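Local coordinates for protein CT_858 (Chlamydia trachomatis, PDB 3DOR) that probably acts as a secreted serine endopeptidase of the S41 type, forming a dimer in its mature state, at residues 419-424 against 436-441; 392-397 against 407-412. All blocks are in the same frame, centred on the assembly; numbering follows the deposited sequence.

Interaction 1 of 2, residues 419-424 against 436-441. With SO4 (sulfate ion), chain P.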
loop_
_atom_site.group_PDB
_atom_site.type_symbol
_atom_site.label_atom_id
_atom_site.label_comp_id
_atom_site.label_asym_id
_atom_site.label_seq_id
_atom_site.Cartn_x
_atom_site.Cartn_y
_atom_site.Cartn_z
ATOM N N GLY B 419 -0.524 10.927 20.722
ATOM C CA GLY B 419 0.088 9.647 21.044
ATOM C C GLY B 419 -0.285 9.177 22.440
ATOM O O GLY B 419 -0.687 8.027 22.626
ATOM N N ARG B 420 -0.163 10.065 23.423
ATOM C CA ARG B 420 -0.496 9.710 24.797
ATOM C C ARG B 420 -1.942 9.280 24.971
ATOM O O ARG B 420 -2.220 8.319 25.691
ATOM C CB ARG B 420 -0.242 10.883 25.739
ATOM C CG ARG B 420 1.188 11.340 25.812
ATOM C CD ARG B 420 1.272 12.557 26.710
ATOM N NE ARG B 420 2.429 13.373 26.375
ATOM C CZ ARG B 420 2.367 14.673 26.118
ATOM N NH1 ARG B 420 1.197 15.299 26.160
ATOM N NH2 ARG B 420 3.474 15.345 25.819
ATOM N N GLN B 421 -2.870 9.990 24.331
ATOM C CA GLN B 421 -4.285 9.652 24.484
ATOM C C GLN B 421 -4.605 8.299 23.874
ATOM O O GLN B 421 -5.413 7.544 24.419
ATOM C CB GLN B 421 -5.178 10.731 23.868
ATOM C CG GLN B 421 -5.099 12.083 24.558
ATOM C CD GLN B 421 -5.982 13.118 23.877
ATOM O OE1 GLN B 421 -7.196 12.922 23.742
ATOM N NE2 GLN B 421 -5.380 14.225 23.446
ATOM N N VAL B 422 -3.983 7.990 22.742
ATOM C CA VAL B 422 -4.205 6.699 22.106
ATOM C C VAL B 422 -3.636 5.597 23.004
ATOM O O VAL B 422 -4.302 4.596 23.271
ATOM C CB VAL B 422 -3.539 6.632 20.709
ATOM C CG1 VAL B 422 -3.651 5.221 20.131
ATOM C CG2 VAL B 422 -4.225 7.616 19.777
ATOM N N LEU B 423 -2.410 5.790 23.480
ATOM C CA LEU B 423 -1.779 4.802 24.355
ATOM C C LEU B 423 -2.592 4.623 25.638
ATOM O O LEU B 423 -2.707 3.518 26.162
ATOM C CB LEU B 423 -0.358 5.239 24.717
ATOM C CG LEU B 423 0.682 5.237 23.596
ATOM C CD1 LEU B 423 1.980 5.860 24.106
ATOM C CD2 LEU B 423 0.920 3.803 23.111
ATOM N N ASN B 424 -3.155 5.722 26.135
ATOM C CA ASN B 424 -3.952 5.683 27.354
ATOM C C ASN B 424 -5.239 4.886 27.116
ATOM O O ASN B 424 -5.638 4.077 27.953
ATOM C CB ASN B 424 -4.274 7.106 27.820
ATOM C CG ASN B 424 -4.768 7.153 29.255
ATOM O OD1 ASN B 424 -4.069 6.734 30.179
ATOM N ND2 ASN B 424 -5.982 7.660 29.450
ATOM N N PRO B 436 -13.595 10.595 22.716
ATOM C CA PRO B 436 -13.154 11.472 21.627
ATOM C C PRO B 436 -11.725 12.012 21.716
ATOM O O PRO B 436 -11.291 12.562 22.731
ATOM C CB PRO B 436 -14.226 12.573 21.601
ATOM C CG PRO B 436 -14.749 12.588 22.998
ATOM C CD PRO B 436 -14.809 11.119 23.361
ATOM N N ILE B 437 -11.002 11.833 20.618
ATOM C CA ILE B 437 -9.619 12.271 20.495
ATOM C C ILE B 437 -9.496 13.019 19.166
ATOM O O ILE B 437 -9.906 12.511 18.125
ATOM C CB ILE B 437 -8.664 11.049 20.477
ATOM C CG1 ILE B 437 -8.833 10.239 21.768
ATOM C CG2 ILE B 437 -7.223 11.506 20.283
ATOM C CD1 ILE B 437 -7.942 9.019 21.842
ATOM N N PRO B 438 -8.932 14.235 19.180
ATOM C CA PRO B 438 -8.814 14.950 17.906
ATOM C C PRO B 438 -7.770 14.333 16.987
ATOM O O PRO B 438 -6.732 13.856 17.440
ATOM C CB PRO B 438 -8.465 16.376 18.333
ATOM C CG PRO B 438 -7.723 16.186 19.603
ATOM C CD PRO B 438 -8.457 15.058 20.306
ATOM N N LEU B 439 -8.055 14.329 15.691
ATOM C CA LEU B 439 -7.117 13.766 14.733
ATOM C C LEU B 439 -5.814 14.541 14.863
ATOM O O LEU B 439 -5.832 15.758 15.056
ATOM C CB LEU B 439 -7.680 13.873 13.315
ATOM C CG LEU B 439 -9.012 13.143 13.115
ATOM C CD1 LEU B 439 -9.523 13.323 11.678
ATOM C CD2 LEU B 439 -8.810 11.672 13.422
ATOM N N PHE B 440 -4.694 13.825 14.784
ATOM C CA PHE B 440 -3.365 14.420 14.913
ATOM C C PHE B 440 -3.237 15.208 16.210
ATOM O O PHE B 440 -2.255 15.921 16.417
ATOM C CB PHE B 440 -3.054 15.343 13.729
ATOM C CG PHE B 440 -3.057 14.646 12.393
ATOM C CD1 PHE B 440 -4.152 14.746 11.543
ATOM C CD2 PHE B 440 -1.970 13.879 11.995
ATOM C CE1 PHE B 440 -4.167 14.093 10.319
ATOM C CE2 PHE B 440 -1.972 13.216 10.769
ATOM C CZ PHE B 440 -3.076 13.325 9.930
ATOM N N GLY B 441 -4.233 15.077 17.081
ATOM C CA GLY B 441 -4.204 15.795 18.342
ATOM C C GLY B 441 -4.582 17.268 18.258
ATOM O O GLY B 441 -4.633 17.935 19.282
HETATM S S SO4 P . -2.501 14.742 27.336
HETATM O O1 SO4 P . -3.871 14.595 26.727
HETATM O O2 SO4 P . -1.751 15.798 26.576
HETATM O O3 SO4 P . -2.580 15.191 28.769
HETATM O O4 SO4 P . -1.836 13.405 27.274
HETATM O O HOH W 1 -9.431 14.653 23.723
#
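Gln421 and Ile437 carry this contact, their side chains sliding past each other in opposite directions between the middle of a helix and an irregular run of chain. The tight part is apolar on the isoleucine side: Ile437 CD1 lies 3.8 Å from Gln421 CB, close to the helix backbone, while its CG2 branch comes up to the amide at the far end and approaches Gln421 OE1 to 3.7 Å. Val422 adds a looser touch, its CG2 4.5 Å from Ile437 CD1. Beyond CG the glutamine chain is extended (chi2 179°), which carries its amide along the isoleucine and out to the wetter margin. There the two halves of the amide are used differently. Water 1 donates to Gln421 OE1 at 2.8 Å and to the carbonyl oxygen of Pro436 at 3.0 Å, bridging helix and loop where no direct hydrogen bond joins them; NE2 is hydrogen-bonded to Ser417, one helical turn earlier. Beside the Gln421 side chain, on the flank of the helix, a sulfate, probably from the crystallisation liquor, sits at the edge of the Arg420 guanidinium, in its plane, but the bond from Arg420 NH1 to sulfate O2 is weak (3.0 Å, bent to 123°). Ser417 also binds this ion. The contact lays the loop that follows helix 409-428 back against that helix. Ile437 reaches Phe418 and Cys425 of the helix while its backbone is hydrogen-bonded to His366 of strand 361-368, and Val422 packs on Ala378 of helix 372-384.

Interaction 2 of 2, residues 392-397 against 407-412; sequences VESRLA and VDLQVA
Val392 CA lies over one face of the Arg395 guanidinium, 3.9 Å from its plane and nearer the edge of the group than its middle, and water 2 lies in plane at its edge. That water accepts from Arg395 NE at 2.6 Å and donates to the carbonyl oxygen of Val407 at 2.9 Å, linking the charged group to the other segment without a direct bond. A bend at chi3 (-106°) turns the guanidinium back over its own helix, and Asp408 stays at a distance, its OD2 6.1 Å from Arg395 NE, where any attraction would be modest.

Deeper in, Ser394 faces the start of the second helix. Its OG points back beside its own backbone N (chi1 -58°), within hydrogen-bonding range of Thr390 O, which it engages; this leaves the hydroxyl packed against Leu409 CA at 3.3 Å and Ala412 CB at 3.5 Å. Val407 CG1 fits against the backbone of the first helix, 3.6 Å from Ser394 O.

Two helices consecutive in the chain are packed together: helix 391-398 meets the first turn of helix 409-428 across a connection that includes the short strands 401-402 and 405-406. Asn391 binds the backbone N of Leu409 at that first turn, while Val407 is hydrogen-bonded through its backbone to Asp400 and packs on Leu398 and Met402.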
loop_
_atom_site.group_PDB
_atom_site.type_symbol
_atom_site.label_atom_id
_atom_site.label_comp_id
_atom_site.label_asym_id
_atom_site.label_seq_id
_atom_site.Cartn_x
_atom_site.Cartn_y
_atom_site.Cartn_z
ATOM N N VAL B 392 11.701 25.875 15.893
ATOM C CA VAL B 392 12.671 25.433 14.893
ATOM C C VAL B 392 12.800 23.916 14.941
ATOM O O VAL B 392 12.920 23.258 13.910
ATOM C CB VAL B 392 14.064 26.067 15.124
ATOM C CG1 VAL B 392 15.023 25.617 14.033
ATOM C CG2 VAL B 392 13.956 27.581 15.127
ATOM N N GLU B 393 12.771 23.368 16.149
ATOM C CA GLU B 393 12.868 21.925 16.348
ATOM C C GLU B 393 11.674 21.228 15.695
ATOM O O GLU B 393 11.819 20.206 15.034
ATOM C CB GLU B 393 12.893 21.617 17.845
ATOM C CG GLU B 393 14.149 20.920 18.312
ATOM C CD GLU B 393 14.701 21.516 19.591
ATOM O OE1 GLU B 393 15.853 21.993 19.561
ATOM O OE2 GLU B 393 13.992 21.513 20.621
ATOM N N SER B 394 10.491 21.797 15.887
ATOM C CA SER B 394 9.276 21.248 15.308
ATOM C C SER B 394 9.373 21.239 13.782
ATOM O O SER B 394 9.084 20.232 13.133
ATOM C CB SER B 394 8.072 22.084 15.742
ATOM O OG SER B 394 7.971 22.114 17.154
ATOM N N ARG B 395 9.785 22.362 13.209
ATOM C CA ARG B 395 9.906 22.453 11.759
ATOM C C ARG B 395 10.914 21.458 11.208
ATOM O O ARG B 395 10.738 20.931 10.108
ATOM C CB ARG B 395 10.285 23.872 11.342
ATOM C CG ARG B 395 9.107 24.826 11.271
ATOM C CD ARG B 395 9.572 26.227 10.927
ATOM N NE ARG B 395 9.525 27.097 12.093
ATOM C CZ ARG B 395 10.526 27.866 12.497
ATOM N NH1 ARG B 395 11.669 27.878 11.823
ATOM N NH2 ARG B 395 10.382 28.621 13.578
ATOM N N LEU B 396 11.971 21.194 11.967
ATOM C CA LEU B 396 12.978 20.234 11.520
ATOM C C LEU B 396 12.422 18.809 11.525
ATOM O O LEU B 396 12.651 18.030 10.595
ATOM C CB LEU B 396 14.220 20.302 12.414
ATOM C CG LEU B 396 15.282 19.227 12.148
ATOM C CD1 LEU B 396 15.636 19.200 10.664
ATOM C CD2 LEU B 396 16.523 19.506 12.988
ATOM N N ALA B 397 11.684 18.470 12.572
ATOM C CA ALA B 397 11.120 17.133 12.689
ATOM C C ALA B 397 9.913 16.867 11.780
ATOM O O ALA B 397 9.759 15.769 11.236
ATOM C CB ALA B 397 10.732 16.874 14.147
ATOM N N VAL B 407 3.622 24.415 10.669
ATOM C CA VAL B 407 4.162 23.655 11.794
ATOM C C VAL B 407 4.665 24.575 12.904
ATOM O O VAL B 407 5.383 25.547 12.657
ATOM C CB VAL B 407 5.292 22.691 11.349
ATOM C CG1 VAL B 407 6.027 22.125 12.570
ATOM C CG2 VAL B 407 4.685 21.542 10.536
ATOM N N ASP B 408 4.276 24.225 14.126
ATOM C CA ASP B 408 4.583 24.970 15.346
ATOM C C ASP B 408 4.992 24.030 16.467
ATOM O O ASP B 408 4.939 22.820 16.317
ATOM C CB ASP B 408 3.313 25.691 15.813
ATOM C CG ASP B 408 3.495 27.161 15.897
ATOM O OD1 ASP B 408 2.524 27.861 16.255
ATOM O OD2 ASP B 408 4.619 27.616 15.601
ATOM N N LEU B 409 5.375 24.604 17.604
ATOM C CA LEU B 409 5.706 23.800 18.770
ATOM C C LEU B 409 4.322 23.302 19.216
ATOM O O LEU B 409 4.165 22.182 19.699
ATOM C CB LEU B 409 6.315 24.670 19.875
ATOM C CG LEU B 409 7.497 24.132 20.697
ATOM C CD1 LEU B 409 7.510 24.854 22.036
ATOM C CD2 LEU B 409 7.395 22.625 20.912
ATOM N N GLN B 410 3.324 24.162 19.034
ATOM C CA GLN B 410 1.942 23.842 19.384
ATOM C C GLN B 410 1.517 22.587 18.635
ATOM O O GLN B 410 0.854 21.708 19.184
ATOM C CB GLN B 410 1.016 25.007 19.013
ATOM C CG GLN B 410 -0.475 24.721 19.220
ATOM C CD GLN B 410 -0.796 24.198 20.619
ATOM O OE1 GLN B 410 -0.479 23.052 20.964
ATOM N NE2 GLN B 410 -1.424 25.040 21.434
ATOM N N VAL B 411 1.919 22.511 17.374
ATOM C CA VAL B 411 1.602 21.367 16.541
ATOM C C VAL B 411 2.319 20.135 17.081
ATOM O O VAL B 411 1.712 19.065 17.209
ATOM C CB VAL B 411 2.001 21.639 15.069
ATOM C CG1 VAL B 411 1.942 20.362 14.254
ATOM C CG2 VAL B 411 1.056 22.689 14.475
ATOM N N ALA B 412 3.599 20.285 17.415
ATOM C CA ALA B 412 4.374 19.170 17.957
ATOM C C ALA B 412 3.722 18.692 19.249
ATOM O O ALA B 412 3.573 17.495 19.467
ATOM C CB ALA B 412 5.824 19.597 18.216
HETATM O O HOH W 2 7.424 27.364 13.602
#

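Both contacts use helix 409-428, interaction 2 at its first turn and interaction 1 farther along, with centres about 18 Å apart and no touch between them. They follow one another along the chain: 392-397 is joined to the incoming end of the helix, then 436-441 folds back on its later part. Interaction 1 is the more buried, although sulfate and water mark its outer margin; interaction 2 is partly buried. In each, a water bridges a side chain to a backbone carbonyl, from a neutral amide in interaction 1 and a guanidinium in interaction 2. Isoleucine lies along glutamine in the first, whereas in the second the serine sits where the two backbones come close, consistent with its small size.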